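Signal recognition particle subunit SRP68 (Chaetomium thermophilum, PDB 4P3G) probably binds 7S RNA through the domain described here, as part of the signal recognition particle that delivers nascent secretory and membrane proteins to the endoplasmic reticulum. Local coordinates at residues Phe13-Arg18 with Leu77-Glu81; Trp84-Met90 with His108-Leu113; Ala147-Ala152 with Ser166-Cys170; Trp160-Leu164 with Phe200-Ala205; Arg171-Thr175 with Phe186-Leu190. All coordinates share one frame; numbering follows the deposited sequence.

Contact 1: residues Phe13-Arg18 with Leu77-Glu81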
# COMPACT_ATOMS: atom_id res chain seq x y z
N PHE A 13 -0.24 6.39 32.02
CA PHE A 13 0.64 7.09 32.95
C PHE A 13 1.72 7.87 32.19
O PHE A 13 2.00 9.03 32.51
CB PHE A 13 1.32 6.11 33.90
CG PHE A 13 2.38 6.74 34.76
CD1 PHE A 13 2.05 7.45 35.89
CD2 PHE A 13 3.73 6.64 34.40
CE1 PHE A 13 3.02 8.04 36.68
CE2 PHE A 13 4.72 7.23 35.18
CZ PHE A 13 4.36 7.93 36.31
N VAL A 14 2.36 7.24 31.21
CA VAL A 14 3.41 7.89 30.45
C VAL A 14 2.92 9.10 29.67
O VAL A 14 3.50 10.17 29.77
CB VAL A 14 4.11 6.92 29.49
CG1 VAL A 14 4.94 7.66 28.47
CG2 VAL A 14 4.97 5.95 30.27
N VAL A 15 1.87 8.93 28.87
CA VAL A 15 1.33 10.05 28.09
C VAL A 15 0.88 11.21 29.00
O VAL A 15 1.07 12.38 28.66
CB VAL A 15 0.16 9.61 27.17
CG1 VAL A 15 -0.60 10.81 26.65
CG2 VAL A 15 0.69 8.78 26.02
N THR A 16 0.32 10.89 30.17
CA THR A 16 -0.11 11.92 31.11
C THR A 16 1.06 12.77 31.58
O THR A 16 1.00 13.99 31.54
CB THR A 16 -0.77 11.30 32.34
OG1 THR A 16 -2.04 10.75 31.98
CG2 THR A 16 -0.98 12.36 33.43
N SER A 17 2.15 12.12 31.99
CA SER A 17 3.32 12.84 32.48
C SER A 17 3.90 13.73 31.40
O SER A 17 4.31 14.86 31.68
CB SER A 17 4.39 11.87 32.94
OG SER A 17 3.90 11.01 33.95
N ARG A 18 3.89 13.25 30.16
CA ARG A 18 4.46 14.02 29.07
C ARG A 18 3.58 15.24 28.87
O ARG A 18 4.08 16.36 28.78
CB ARG A 18 4.52 13.18 27.81
CG ARG A 18 5.50 12.04 27.89
CD ARG A 18 5.64 11.40 26.54
NE ARG A 18 6.48 10.22 26.53
CZ ARG A 18 6.66 9.46 25.46
NH1 ARG A 18 6.06 9.76 24.31
NH2 ARG A 18 7.46 8.40 25.53
N LEU A 77 8.80 3.24 35.24
CA LEU A 77 8.31 4.18 34.25
C LEU A 77 9.09 5.50 34.36
O LEU A 77 9.62 6.02 33.36
CB LEU A 77 6.83 4.42 34.49
CG LEU A 77 6.05 3.15 34.13
CD1 LEU A 77 4.54 3.36 34.16
CD2 LEU A 77 6.51 2.58 32.79
N LEU A 78 9.20 6.02 35.58
CA LEU A 78 9.88 7.28 35.82
C LEU A 78 11.33 7.15 35.36
O LEU A 78 11.92 8.08 34.80
CB LEU A 78 9.83 7.66 37.30
CG LEU A 78 8.40 7.94 37.78
CD1 LEU A 78 8.30 8.23 39.29
CD2 LEU A 78 7.76 9.05 36.96
N THR A 79 11.90 5.98 35.60
CA THR A 79 13.28 5.76 35.22
C THR A 79 13.44 5.81 33.73
O THR A 79 14.30 6.52 33.22
CB THR A 79 13.78 4.41 35.75
OG1 THR A 79 13.56 4.35 37.17
CG2 THR A 79 15.25 4.28 35.48
N ALA A 80 12.58 5.09 33.02
CA ALA A 80 12.62 5.03 31.56
C ALA A 80 12.27 6.39 30.96
O ALA A 80 12.93 6.87 30.02
CB ALA A 80 11.67 3.96 31.05
N GLU A 81 11.22 7.00 31.50
CA GLU A 81 10.76 8.28 31.00
C GLU A 81 11.81 9.38 31.16
O GLU A 81 11.87 10.32 30.36
CB GLU A 81 9.46 8.70 31.69
CG GLU A 81 8.24 8.05 31.09
CD GLU A 81 8.00 8.48 29.65
OE1 GLU A 81 7.50 9.61 29.46
OE2 GLU A 81 8.34 7.69 28.73
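F13 opens the contact by reaching L77 and L78 with one side of its ring. Its CG stands anti to the backbone N (chi1 172°), which carries the ring across to helix 71-93. There F13 CD2 meets L77 CD1 at 3.4 Å, while L78 CD2 arrives in the ring plane at the edge, 3.6 Å from F13 CZ. A flat aromatic suits this place because it can touch two leucines at once. V14 follows, a compact branched residue whose CG1 lies 3.4 Å from E81 OE1, so that a hydrocarbon wall flanks the carboxylate. S17 turns back on its own helix: its OG donates to F13 O (3.1 Å), and S17 N reaches the same carbonyl from the opposite face. The segment ends with R18, whose extended chain carries the guanidinium to E81. The two planes are nearly coplanar, 18° apart. R18 NE gives a nearly straight bond (165°) to the syn lone pair of E81 OE1 at 3.2 Å, and NH2 adds a weak bond to OE2. The buried E81 is also held by the hydroxyls of Y30 on OE1 and Y145 on OE2, which would probably favour its charged form. Helix 136-156 brings Y145 against V14 and L77, helix 27-44 brings Y30 against R18, and L123 of helix 103-128 touches L77, so the junction is enclosed by three further helices.

Contact 2: residues Trp84-Met90 with His108-Leu113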
# COMPACT_ATOMS: atom_id res chain seq x y z
N TRP A 84 14.24 9.21 28.34
CA TRP A 84 13.55 9.68 27.17
C TRP A 84 13.59 11.21 27.13
O TRP A 84 13.83 11.82 26.07
CB TRP A 84 12.10 9.21 27.21
CG TRP A 84 11.32 9.58 25.99
CD1 TRP A 84 11.32 8.93 24.79
CD2 TRP A 84 10.45 10.72 25.85
NE1 TRP A 84 10.50 9.59 23.91
CE2 TRP A 84 9.95 10.68 24.53
CE3 TRP A 84 10.05 11.75 26.69
CZ2 TRP A 84 9.07 11.64 24.04
CZ3 TRP A 84 9.16 12.71 26.21
CH2 TRP A 84 8.69 12.65 24.90
N ALA A 85 13.36 11.82 28.29
CA ALA A 85 13.32 13.27 28.41
C ALA A 85 14.68 13.86 28.07
O ALA A 85 14.81 14.84 27.32
CB ALA A 85 12.94 13.65 29.83
N HIS A 86 15.71 13.23 28.60
CA HIS A 86 17.07 13.68 28.39
C HIS A 86 17.37 13.60 26.89
O HIS A 86 17.95 14.53 26.31
CB HIS A 86 18.03 12.85 29.25
CG HIS A 86 19.43 13.36 29.26
ND1 HIS A 86 19.79 14.57 28.70
CD2 HIS A 86 20.58 12.81 29.72
CE1 HIS A 86 21.10 14.73 28.81
NE2 HIS A 86 21.60 13.67 29.43
N ALA A 87 16.98 12.50 26.27
CA ALA A 87 17.20 12.32 24.84
C ALA A 87 16.43 13.36 24.04
O ALA A 87 16.97 13.95 23.10
CB ALA A 87 16.83 10.94 24.42
N MSE A 88 15.18 13.63 24.43
CA MSE A 88 14.35 14.57 23.68
C MSE A 88 14.80 16.00 23.85
O MSE A 88 14.62 16.83 22.95
CB MSE A 88 12.88 14.47 24.08
CG MSE A 88 12.16 13.23 23.58
SE MSE A 88 12.24 12.90 21.66
CE MSE A 88 13.76 11.66 21.55
N ALA A 89 15.37 16.29 25.02
CA ALA A 89 15.89 17.62 25.32
C ALA A 89 17.12 17.98 24.49
O ALA A 89 17.22 19.10 23.99
CB ALA A 89 16.20 17.74 26.79
N MSE A 90 18.05 17.05 24.33
CA MSE A 90 19.23 17.32 23.50
C MSE A 90 18.83 17.48 22.04
O MSE A 90 19.29 18.39 21.35
CB MSE A 90 20.26 16.20 23.63
CG MSE A 90 20.63 15.94 25.05
SE MSE A 90 21.93 14.51 25.22
CE MSE A 90 23.45 15.39 24.40
N HIS A 108 24.92 9.91 22.25
CA HIS A 108 24.44 10.09 23.62
C HIS A 108 22.90 10.06 23.66
O HIS A 108 22.29 9.52 24.58
CB HIS A 108 24.97 11.41 24.20
CG HIS A 108 24.76 11.56 25.67
ND1 HIS A 108 24.61 12.79 26.28
CD2 HIS A 108 24.69 10.64 26.67
CE1 HIS A 108 24.44 12.63 27.58
NE2 HIS A 108 24.49 11.33 27.84
N ILE A 109 22.29 10.68 22.66
CA ILE A 109 20.84 10.65 22.51
C ILE A 109 20.35 9.21 22.33
O ILE A 109 19.39 8.80 22.95
CB ILE A 109 20.41 11.49 21.31
CG1 ILE A 109 20.60 12.97 21.68
CG2 ILE A 109 18.97 11.24 20.98
CD1 ILE A 109 20.21 13.90 20.59
N VAL A 110 21.04 8.46 21.50
CA VAL A 110 20.67 7.08 21.27
C VAL A 110 20.87 6.24 22.54
O VAL A 110 20.00 5.44 22.87
CB VAL A 110 21.45 6.49 20.10
CG1 VAL A 110 21.32 4.98 20.08
CG2 VAL A 110 20.92 7.09 18.79
N SER A 111 21.97 6.48 23.27
CA SER A 111 22.26 5.81 24.56
C SER A 111 21.14 5.90 25.56
O SER A 111 20.86 4.96 26.29
CB SER A 111 23.48 6.41 25.23
OG SER A 111 24.66 6.12 24.53
N ARG A 112 20.53 7.08 25.62
CA ARG A 112 19.47 7.38 26.55
C ARG A 112 18.26 6.57 26.20
O ARG A 112 17.71 5.86 27.04
CB ARG A 112 19.10 8.87 26.52
CG ARG A 112 19.77 9.75 27.58
CD ARG A 112 21.19 9.30 27.87
NE ARG A 112 21.25 8.45 29.05
CZ ARG A 112 22.28 7.65 29.32
NH1 ARG A 112 23.33 7.60 28.49
NH2 ARG A 112 22.26 6.90 30.42
N LEU A 113 17.87 6.68 24.94
CA LEU A 113 16.73 5.93 24.44
C LEU A 113 16.91 4.42 24.56
O LEU A 113 15.98 3.72 24.93
CB LEU A 113 16.49 6.31 22.99
CG LEU A 113 16.01 7.73 22.77
CD1 LEU A 113 15.95 7.93 21.28
CD2 LEU A 113 14.65 7.91 23.38
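The imidazoles of H86 and H108 stand almost perpendicular, their planes 89° apart and centroids 5.2 Å from each other. H86 NE2 comes closest, 3.5 Å from H108 CE1, without a hydrogen bond; if both rings were protonated they would probably repel each other. R112, its chain bent at chi2 and chi3, lays CG 3.8 Å from H86 CD2, its hydrocarbon part packing against the ring. On the same side of its plane H108 also meets the selenium of M90, which was incorporated as selenomethionine; SE lies 4.1 Å from the ring centroid, obliquely placed. The indole of W84 is sandwiched: M88 CG, from one turn further along the same helix, sits over its centre, 3.4 Å above the plane, and the guanidinium of R18 makes a cation-pi contact on the opposite face. L113 CD2 approaches W84 CD1 obliquely.

Between these groups the small A87 lets the helices close in, its CA only 4.6 Å from that of I109. Its CB rests against L113 CG at 3.7 Å and also touches R112 CB, and I109 CG1 packs on M90 CB. The segment axes approach to 8.1 Å at 157°, so helices 71-93 and 103-128 form an antiparallel pair. Helix 27-44 borders it through Y30 on W84 and Y27 on M88, while helix 136-156 lies against W84 and L113.

Contact 3: residues Ala147-Ala152 with Ser166-Cys170. With PO4 (phosphate ion), chain E.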
# COMPACT_ATOMS: atom_id res chain seq x y z
N ALA A 147 7.85 -1.33 22.91
CA ALA A 147 8.10 -1.34 21.47
C ALA A 147 8.25 0.08 21.01
O ALA A 147 9.05 0.37 20.13
CB ALA A 147 6.98 -2.03 20.73
N LEU A 148 7.51 0.97 21.68
CA LEU A 148 7.49 2.39 21.36
C LEU A 148 8.85 3.03 21.64
O LEU A 148 9.38 3.81 20.82
CB LEU A 148 6.43 3.08 22.21
CG LEU A 148 6.23 4.60 22.05
CD1 LEU A 148 5.47 4.87 20.77
CD2 LEU A 148 5.55 5.28 23.27
N LEU A 149 9.40 2.73 22.81
CA LEU A 149 10.68 3.31 23.15
C LEU A 149 11.76 2.70 22.26
O LEU A 149 12.66 3.41 21.81
CB LEU A 149 11.02 3.10 24.63
CG LEU A 149 10.21 3.93 25.62
CD1 LEU A 149 10.84 3.90 27.00
CD2 LEU A 149 10.03 5.34 25.12
N ARG A 150 11.67 1.40 22.02
CA ARG A 150 12.69 0.73 21.20
C ARG A 150 12.63 1.29 19.77
O ARG A 150 13.65 1.40 19.10
CB ARG A 150 12.51 -0.78 21.22
CG ARG A 150 13.45 -1.52 20.30
CD ARG A 150 14.86 -1.30 20.67
NE ARG A 150 15.14 -1.84 22.00
CZ ARG A 150 16.29 -1.65 22.64
NH1 ARG A 150 17.25 -0.94 22.06
NH2 ARG A 150 16.49 -2.17 23.85
N GLY A 151 11.42 1.62 19.32
CA GLY A 151 11.26 2.26 18.03
C GLY A 151 11.94 3.62 17.96
O GLY A 151 12.61 3.93 16.97
N ALA A 152 11.77 4.43 19.00
CA ALA A 152 12.39 5.75 19.07
C ALA A 152 13.91 5.64 19.02
O ALA A 152 14.59 6.41 18.35
CB ALA A 152 11.96 6.44 20.34
N SER A 166 9.98 -2.50 15.35
CA SER A 166 9.45 -2.15 16.67
C SER A 166 8.14 -1.42 16.59
O SER A 166 7.18 -1.77 17.28
CB SER A 166 10.42 -1.29 17.47
OG SER A 166 11.50 -2.06 17.92
N TYR A 167 8.08 -0.42 15.72
CA TYR A 167 6.90 0.41 15.60
C TYR A 167 5.69 -0.38 15.11
O TYR A 167 4.54 -0.09 15.47
CB TYR A 167 7.19 1.58 14.68
CG TYR A 167 7.84 2.77 15.33
CD1 TYR A 167 7.33 3.29 16.51
CD2 TYR A 167 8.97 3.35 14.79
CE1 TYR A 167 7.91 4.39 17.12
CE2 TYR A 167 9.58 4.45 15.39
CZ TYR A 167 9.04 4.96 16.55
OH TYR A 167 9.64 6.06 17.16
N ALA A 168 5.96 -1.39 14.28
CA ALA A 168 4.88 -2.23 13.79
C ALA A 168 4.26 -2.96 14.97
O ALA A 168 3.03 -2.97 15.10
CB ALA A 168 5.38 -3.21 12.74
N ILE A 169 5.10 -3.51 15.85
CA ILE A 169 4.56 -4.21 17.01
C ILE A 169 3.67 -3.25 17.82
O ILE A 169 2.51 -3.56 18.10
CB ILE A 169 5.63 -4.75 17.96
CG1 ILE A 169 6.62 -5.70 17.29
CG2 ILE A 169 4.99 -5.33 19.21
CD1 ILE A 169 5.99 -6.85 16.72
N CYS A 170 4.17 -2.07 18.19
CA CYS A 170 3.35 -1.24 19.08
C CYS A 170 2.12 -0.65 18.41
O CYS A 170 1.07 -0.49 19.05
CB CYS A 170 4.14 -0.14 19.79
SG CYS A 170 4.61 1.29 18.85
P PO4 E . 20.13 -2.30 23.71
O1 PO4 E . 19.65 -0.94 24.15
O2 PO4 E . 18.96 -3.27 23.69
O3 PO4 E . 21.18 -2.81 24.67
O4 PO4 E . 20.75 -2.20 22.34
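G151 and Y167 meet across an antiparallel helical hairpin, helices 136-156 and 160-181, of the kind that builds tetratricopeptide-like domains. The Y167 ring spreads beneath G151, whose CA stands over its face, 3.9 Å from the centroid and 14° off the normal, a CH-pi contact. Glycine suits the spot because a CB would collide with the ring. An alanine in place of Y167 is likely to leave G151 CA without its aromatic floor and to open a gap between the helices. Small residues continue the close fit: S166 CB abuts A147 O at 3.4 Å, and A147 CB touches C170 CB at 3.5 Å. Here the segment axes come within 7.8 Å. C170 places its SG between the backbone N and the carbonyl carbon (chi1 76°), which turns the sulfur in toward L148, 4.0 Å from L148 CA.

Further out, helix 186-205 supports this layer, with S197 and M198 against Y167 and I194 against both L148 and C170. On the far side L149 packs on A80 and W84 of helix 71-93. At the outer end R150 curls past S166, its chain bent at chi2 and chi3. E121 of helix 103-128 takes R150 NE in a salt bridge and so helps to position the guanidinium. The tip holds a phosphate ion, probably from the crystallisation liquor: R150 NH1 donates to PO4 O1 at 3.2 Å, the bond angle at the hydrogen being 158°.

Contact 4: residues Trp160-Leu164 with Phe200-Ala205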
# COMPACT_ATOMS: atom_id res chain seq x y z
N TRP A 160 16.64 2.38 9.94
CA TRP A 160 15.23 2.45 9.55
C TRP A 160 14.47 1.14 9.54
O TRP A 160 13.33 1.10 9.98
CB TRP A 160 15.10 3.11 8.18
CG TRP A 160 15.84 4.40 8.09
CD1 TRP A 160 16.89 4.68 7.27
CD2 TRP A 160 15.63 5.58 8.88
NE1 TRP A 160 17.32 5.96 7.46
CE2 TRP A 160 16.57 6.54 8.46
CE3 TRP A 160 14.72 5.92 9.89
CZ2 TRP A 160 16.65 7.82 9.02
CZ3 TRP A 160 14.79 7.20 10.44
CH2 TRP A 160 15.74 8.13 9.99
N GLY A 161 15.06 0.08 9.02
CA GLY A 161 14.34 -1.18 9.00
C GLY A 161 13.99 -1.70 10.38
O GLY A 161 12.82 -1.94 10.68
N ALA A 162 14.99 -1.78 11.25
CA ALA A 162 14.80 -2.36 12.57
C ALA A 162 13.76 -1.58 13.34
O ALA A 162 12.96 -2.15 14.08
CB ALA A 162 16.11 -2.36 13.32
N CYS A 163 13.79 -0.27 13.16
CA CYS A 163 12.90 0.65 13.85
C CYS A 163 11.45 0.37 13.43
O CYS A 163 10.50 0.52 14.22
CB CYS A 163 13.34 2.09 13.56
SG CYS A 163 12.06 3.24 12.98
N LEU A 164 11.29 0.02 12.15
CA LEU A 164 9.98 -0.29 11.61
C LEU A 164 9.45 -1.55 12.24
O LEU A 164 8.25 -1.66 12.47
CB LEU A 164 10.03 -0.40 10.10
CG LEU A 164 10.11 0.96 9.46
CD1 LEU A 164 10.22 0.83 7.95
CD2 LEU A 164 8.87 1.73 9.83
N PHE A 200 7.86 8.20 7.98
CA PHE A 200 9.18 8.74 7.70
C PHE A 200 10.19 7.63 7.49
O PHE A 200 10.95 7.63 6.50
CB PHE A 200 9.62 9.65 8.84
CG PHE A 200 10.93 10.33 8.59
CD1 PHE A 200 10.99 11.46 7.81
CD2 PHE A 200 12.10 9.82 9.13
CE1 PHE A 200 12.21 12.08 7.57
CE2 PHE A 200 13.32 10.43 8.90
CZ PHE A 200 13.37 11.57 8.12
N ALA A 201 10.23 6.70 8.44
CA ALA A 201 11.18 5.60 8.36
C ALA A 201 10.93 4.74 7.13
O ALA A 201 11.86 4.21 6.54
CB ALA A 201 11.12 4.76 9.61
N ALA A 202 9.66 4.58 6.76
CA ALA A 202 9.34 3.76 5.60
C ALA A 202 9.84 4.48 4.35
O ALA A 202 10.45 3.89 3.47
CB ALA A 202 7.86 3.50 5.52
N TYR A 203 9.65 5.79 4.33
CA TYR A 203 10.20 6.60 3.26
C TYR A 203 11.71 6.45 3.18
O TYR A 203 12.26 6.22 2.10
CB TYR A 203 9.87 8.06 3.48
CG TYR A 203 10.55 8.93 2.46
CD1 TYR A 203 10.15 8.91 1.12
CD2 TYR A 203 11.64 9.72 2.82
CE1 TYR A 203 10.79 9.67 0.18
CE2 TYR A 203 12.29 10.48 1.89
CZ TYR A 203 11.87 10.46 0.56
OH TYR A 203 12.52 11.24 -0.38
N GLN A 204 12.41 6.56 4.31
CA GLN A 204 13.86 6.43 4.29
C GLN A 204 14.30 5.07 3.83
O GLN A 204 15.27 4.94 3.10
CB GLN A 204 14.46 6.68 5.68
CG GLN A 204 14.24 8.06 6.20
CD GLN A 204 15.00 9.08 5.39
OE1 GLN A 204 15.94 8.74 4.66
NE2 GLN A 204 14.59 10.34 5.48
N ALA A 205 13.55 4.06 4.22
CA ALA A 205 13.91 2.70 3.89
C ALA A 205 13.51 2.33 2.46
O ALA A 205 13.83 1.23 2.00
CB ALA A 205 13.30 1.74 4.91
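The bond from Q204 N to F200 O, 2.8 Å long, fixes one turn of helix 186-205 whose two side chains both close on W160. Q204 CB sits squarely over the five-membered ring of the indole, 3.3 Å from its centroid and 4° off the normal, a CH-pi contact made by the aliphatic base of a polar residue. Q204 CG, anti to the carbonyl carbon, carries on over the same face, 3.7 Å from W160 CZ2; the bend at chi2 then sets the amide, whose plane lies only 28° from that of the indole. F200 contributes its edge: F200 CE2 is 3.5 Å from W160 CH2, and the rings form an offset edge-to-face pair with planes at 73°.

A201 fits alongside, near W160 CE3. Its CB touches W160 CE3, C163 SG and L164 CD2, each at 3.8 Å; a methyl group is small enough to serve all three. L164 CD1 reaches A202 CA at 3.9 Å, and A205 CB lies 4.0 Å from W160 CB. These alanines keep the surface low enough to receive the broad indole.

F155, at the end of helix 136-156, adds a second edge-to-face partner for W160. In the assembly a neighbouring subunit covers part of the outer side, its Y203 packing on F200 and its A220 on L164. The side chain of W160, seated among F200, A201, Q204 and A205, is a knob in a hole, and the arrangement is that of antiparallel helices in an all-helical, tetratricopeptide-like domain.

Contact 5: residues Arg171-Thr175 with Phe186-Leu190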
# COMPACT_ATOMS: atom_id res chain seq x y z
N ARG A 171 2.22 -0.33 17.13
CA ARG A 171 1.07 0.18 16.43
C ARG A 171 -0.06 -0.84 16.38
O ARG A 171 -1.24 -0.50 16.57
CB ARG A 171 1.44 0.55 15.00
CG ARG A 171 0.22 0.93 14.19
CD ARG A 171 0.64 1.58 12.95
NE ARG A 171 -0.37 2.49 12.46
CZ ARG A 171 -1.26 2.17 11.54
NH1 ARG A 171 -1.28 0.95 11.03
NH2 ARG A 171 -2.14 3.07 11.14
N ILE A 172 0.30 -2.10 16.14
CA ILE A 172 -0.71 -3.14 16.04
C ILE A 172 -1.43 -3.28 17.38
O ILE A 172 -2.65 -3.22 17.44
CB ILE A 172 -0.08 -4.46 15.59
CG1 ILE A 172 0.33 -4.35 14.11
CG2 ILE A 172 -1.05 -5.58 15.78
CD1 ILE A 172 1.22 -5.46 13.63
N ILE A 173 -0.65 -3.40 18.45
CA ILE A 173 -1.18 -3.51 19.79
C ILE A 173 -1.97 -2.27 20.18
O ILE A 173 -3.09 -2.37 20.68
CB ILE A 173 -0.06 -3.76 20.80
CG1 ILE A 173 0.64 -5.08 20.46
CG2 ILE A 173 -0.59 -3.75 22.24
CD1 ILE A 173 1.65 -5.51 21.49
N TYR A 174 -1.41 -1.09 19.93
CA TYR A 174 -2.10 0.15 20.29
C TYR A 174 -3.40 0.36 19.52
O TYR A 174 -4.40 0.82 20.08
CB TYR A 174 -1.22 1.35 20.09
CG TYR A 174 -0.28 1.63 21.23
CD1 TYR A 174 -0.69 1.54 22.56
CD2 TYR A 174 1.03 1.96 20.97
CE1 TYR A 174 0.19 1.80 23.58
CE2 TYR A 174 1.90 2.22 21.95
CZ TYR A 174 1.49 2.15 23.26
OH TYR A 174 2.45 2.41 24.21
N THR A 175 -3.40 -0.03 18.26
CA THR A 175 -4.61 0.10 17.48
C THR A 175 -5.71 -0.72 18.10
O THR A 175 -6.88 -0.32 18.11
CB THR A 175 -4.39 -0.33 16.03
OG1 THR A 175 -3.54 0.64 15.39
CG2 THR A 175 -5.69 -0.38 15.31
N PHE A 186 -4.83 6.66 23.16
CA PHE A 186 -4.12 5.79 22.22
C PHE A 186 -4.20 6.32 20.78
O PHE A 186 -3.22 6.24 20.05
CB PHE A 186 -4.65 4.38 22.31
CG PHE A 186 -4.49 3.76 23.65
CD1 PHE A 186 -3.27 3.25 24.05
CD2 PHE A 186 -5.57 3.68 24.53
CE1 PHE A 186 -3.13 2.67 25.32
CE2 PHE A 186 -5.44 3.10 25.79
CZ PHE A 186 -4.21 2.60 26.19
N LYS A 187 -5.36 6.87 20.38
CA LYS A 187 -5.43 7.45 19.04
C LYS A 187 -4.47 8.63 18.93
O LYS A 187 -3.74 8.73 17.94
CB LYS A 187 -6.85 7.90 18.66
CG LYS A 187 -7.80 6.74 18.43
CD LYS A 187 -9.12 7.19 17.80
CE LYS A 187 -10.03 5.99 17.49
NZ LYS A 187 -11.36 6.38 16.90
N GLU A 188 -4.37 9.46 19.98
CA GLU A 188 -3.45 10.60 19.89
C GLU A 188 -2.04 10.06 19.77
O GLU A 188 -1.27 10.55 18.97
CB GLU A 188 -3.53 11.51 21.12
CG GLU A 188 -4.88 12.18 21.32
CD GLU A 188 -4.96 12.95 22.63
OE1 GLU A 188 -4.03 12.85 23.46
OE2 GLU A 188 -5.98 13.65 22.83
N LEU A 189 -1.71 9.05 20.56
CA LEU A 189 -0.37 8.52 20.49
C LEU A 189 -0.07 7.89 19.11
O LEU A 189 1.02 8.10 18.55
CB LEU A 189 -0.15 7.50 21.60
CG LEU A 189 1.30 7.05 21.78
CD1 LEU A 189 2.21 8.23 22.13
CD2 LEU A 189 1.41 5.96 22.82
N LEU A 190 -1.04 7.18 18.53
CA LEU A 190 -0.89 6.58 17.21
C LEU A 190 -0.78 7.69 16.17
O LEU A 190 0.10 7.68 15.28
CB LEU A 190 -2.12 5.73 16.87
CG LEU A 190 -2.33 4.38 17.59
CD1 LEU A 190 -3.76 3.92 17.48
CD2 LEU A 190 -1.38 3.35 17.05
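The rings of Y174 and F186 meet along their rims, with centroids 5.8 Å apart and planes at 38°. The nearest atoms are Y174 CD1 and F186 CD1, at 3.4 Å. One face of the tyrosine is taken by L189, whose CD2 lies 4.2 Å from the ring centroid in a CH-pi contact. L189 CG stands anti to the backbone N (chi1 -171°), which turns the leucine's end toward the ring. Lower on the same residue, Y174 CB touches L190 CD2 at 3.6 Å. That methyl also lies near T175 OG1, whose hydroxyl is already engaged by its own helix in a 2.8 Å bond to R171 O, so a small polar residue can sit against leucine. The hydrocarbon chain of R171 flanks L190 too, while its guanidinium is salt-bridged to D195. With a serine instead of Y174, F186 and L189 would probably lose their common aromatic partner and the helices a large part of their filling.

T11 of helix 10-21 borders both Y174 and F186, and A144 and Y145 of helix 136-156 also pack on Y174. The segment axes stand 10.1 Å apart at 153°, a spacing filled by these bulky side chains. Close to the short connection between helices 160-181 and 186-205, this is the turn end of an antiparallel helical hairpin, the building element of tetratricopeptide-like folds.

How the contacts relate
The five contacts join helices of one all-helical domain, the RNA-binding part of SRP68. Along the chain contact 1 closes before contact 2 opens, and contact 2 before contact 3; contact 3 alternates with contact 4, whose span contains contact 5. Contacts 1 and 2 share helix 71-93, centres 14 Å apart, and touch through R18 and W84. Contacts 3, 4 and 5 all use helix 160-181; 4 and 5 both pair it with helix 186-205, centres 18 Å apart. L149 links contact 3 to contacts 1 and 2. Contacts 2 to 5 each pair neighbouring helices antiparallel, whereas contact 1 joins two helices distant in sequence at 54°. Helix 10-21 also meets helix 186-205, V15 on L189, tying early and late helices together.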